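Long-range contact in haloacid dehalogenase-like hydrolase (Salmonella enterica subsp. enterica serovar Typhi, PDB 4EZE), which probably hydrolyses O-phosphoserine to serine and phosphate, the last step of serine biosynthesis, as a magnesium-dependent phosphatase of the HAD superfamily: residues I265-D270 / E279-G284. Numbering follows the deposited sequence.
Sequences IIACGD and EHAGTG. With NA (sodium ion), chain D.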
loop_
_atom_site.group_PDB
_atom_site.type_symbol
_atom_site.label_atom_id
_atom_site.label_comp_id
_atom_site.label_asym_id
_atom_site.label_seq_id
_atom_site.Cartn_x
_atom_site.Cartn_y
_atom_site.Cartn_z
ATOM N N ILE A 265 11.097 -6.539 -4.916
ATOM C CA ILE A 265 9.641 -6.515 -4.768
ATOM C C ILE A 265 9.209 -5.451 -3.760
ATOM O O ILE A 265 9.549 -5.519 -2.577
ATOM C CB ILE A 265 9.132 -7.867 -4.284
ATOM C CG1 ILE A 265 9.474 -8.951 -5.297
ATOM C CG2 ILE A 265 7.622 -7.846 -4.050
ATOM C CD1 ILE A 265 9.041 -10.327 -4.840
ATOM N N ILE A 266 8.469 -4.466 -4.242
ATOM C CA ILE A 266 7.787 -3.510 -3.375
ATOM C C ILE A 266 6.270 -3.857 -3.313
ATOM O O ILE A 266 5.622 -4.043 -4.352
ATOM C CB ILE A 266 7.981 -2.093 -3.919
ATOM C CG1 ILE A 266 9.456 -1.685 -3.888
ATOM C CG2 ILE A 266 7.123 -1.090 -3.172
ATOM C CD1 ILE A 266 9.728 -0.508 -4.800
ATOM N N ALA A 267 5.721 -3.956 -2.098
ATOM C CA ALA A 267 4.285 -4.178 -1.854
ATOM C C ALA A 267 3.765 -3.113 -0.892
ATOM O O ALA A 267 4.460 -2.747 0.049
ATOM C CB ALA A 267 4.055 -5.553 -1.258
ATOM N N CYS A 268 2.556 -2.615 -1.133
ATOM C CA CYS A 268 1.959 -1.540 -0.319
ATOM C C CYS A 268 0.592 -1.999 0.175
ATOM O O CYS A 268 -0.171 -2.583 -0.584
ATOM C CB CYS A 268 1.696 -0.305 -1.174
ATOM S SG CYS A 268 3.106 0.316 -2.107
ATOM N N GLY A 269 0.262 -1.722 1.430
ATOM C CA GLY A 269 -1.035 -2.129 1.977
ATOM C C GLY A 269 -1.327 -1.366 3.253
ATOM O O GLY A 269 -0.441 -0.712 3.806
ATOM N N ASP A 270 -2.567 -1.464 3.718
ATOM C CA ASP A 270 -3.018 -0.772 4.911
ATOM C C ASP A 270 -3.464 -1.719 6.045
ATOM O O ASP A 270 -3.452 -1.320 7.217
ATOM C CB ASP A 270 -4.243 0.054 4.571
ATOM C CG ASP A 270 -5.431 -0.824 4.236
ATOM O OD1 ASP A 270 -5.350 -1.562 3.227
ATOM O OD2 ASP A 270 -6.419 -0.803 4.997
ATOM N N GLU A 279 5.342 -8.350 4.598
ATOM C CA GLU A 279 6.511 -8.874 5.292
ATOM C C GLU A 279 7.382 -9.638 4.324
ATOM O O GLU A 279 8.605 -9.618 4.432
ATOM C CB GLU A 279 6.118 -9.751 6.466
ATOM C CG GLU A 279 5.764 -8.941 7.704
ATOM C CD GLU A 279 5.109 -9.786 8.783
ATOM O OE1 GLU A 279 5.428 -9.575 9.970
ATOM O OE2 GLU A 279 4.276 -10.659 8.449
ATOM N N HIS A 280 6.755 -10.276 3.348
ATOM C CA HIS A 280 7.518 -10.978 2.330
ATOM C C HIS A 280 8.251 -10.025 1.374
ATOM O O HIS A 280 9.397 -10.252 1.033
ATOM C CB HIS A 280 6.629 -11.923 1.535
ATOM C CG HIS A 280 7.292 -12.465 0.311
ATOM N ND1 HIS A 280 8.133 -13.556 0.345
ATOM C CD2 HIS A 280 7.263 -12.050 -0.978
ATOM C CE1 HIS A 280 8.578 -13.799 -0.874
ATOM N NE2 HIS A 280 8.061 -12.904 -1.698
ATOM N N ALA A 281 7.597 -8.963 0.930
ATOM C CA ALA A 281 8.253 -8.034 0.009
ATOM C C ALA A 281 9.604 -7.572 0.542
ATOM O O ALA A 281 9.803 -7.481 1.763
ATOM C CB ALA A 281 7.367 -6.827 -0.248
ATOM N N GLY A 282 10.520 -7.244 -0.368
ATOM C CA GLY A 282 11.835 -6.728 0.039
ATOM C C GLY A 282 11.616 -5.398 0.739
ATOM O O GLY A 282 12.199 -5.116 1.775
ATOM N N THR A 283 10.759 -4.577 0.151
ATOM C CA THR A 283 10.410 -3.292 0.712
ATOM C C THR A 283 8.889 -3.232 0.840
ATOM O O THR A 283 8.178 -3.096 -0.162
ATOM C CB THR A 283 10.923 -2.160 -0.174
ATOM O OG1 THR A 283 12.354 -2.206 -0.199
ATOM C CG2 THR A 283 10.456 -0.799 0.359
ATOM N N GLY A 284 8.415 -3.413 2.072
ATOM C CA GLY A 284 6.981 -3.419 2.409
ATOM C C GLY A 284 6.628 -2.038 2.921
ATOM O O GLY A 284 7.380 -1.431 3.698
HETATM NA NA NA D . -6.900 -2.986 2.176
HETATM O O HOH W 1 -6.818 -4.394 3.756
HETATM O O HOH W 2 -8.990 -2.763 3.571
#
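The methyl of Ala281, the residue at which the chain leaves helix 275-280, is set down on the backbone of strand 265-269: its CB lies 3.4 Å from Ile265 O. The same methyl meets Ala267 CB at 3.7 Å and Ile265 CG2 at 3.9 Å, so three methyl groups pack together between the helix end and strand 265-269. With chi1 at -61° Ile265 turns CG1 away from its own carbonyl carbon and leaves CG2, opposite the backbone N, alongside Ala281, while CD1, at the end of an extended chain, reaches obliquely to the ring of His280. Leu251 and Ala255 of helix 244-258 also touch Ile265, and His280 rests on Lys248 and Val252 of that helix.

Two residues beyond Ala281, parallel pairing begins. Thr283 N gives an almost straight bond to Ile265 O (3.1 Å, 177° at the hydrogen), and Ala267 N donates to Thr283 O at 3.2 Å, so the two bonds flank Ile266. Thr283 O also receives a CA-H...O contact from Ile266 CA at 3.3 Å. On the sheet face opposite Ala267, the side chains of Ile266 and Thr283 run alongside one another, with Ile266 CG1 4.0 Å from Thr283 CB, and Pro106 touches both.

At the far end of the strand, Asp270 OD1 binds the sodium ion at 2.4 Å, with two waters, a carboxylate oxygen of Asp114, the predicted nucleophile, and the backbone carbonyl of Asp116 completing the site. Strand 265-269, helix 275-280 and strand 283-287 form a beta-alpha-beta crossover in the parallel Rossmann-like core of HAD phosphatases, whose metal-binding aspartates gather at the strands' C-terminal ends.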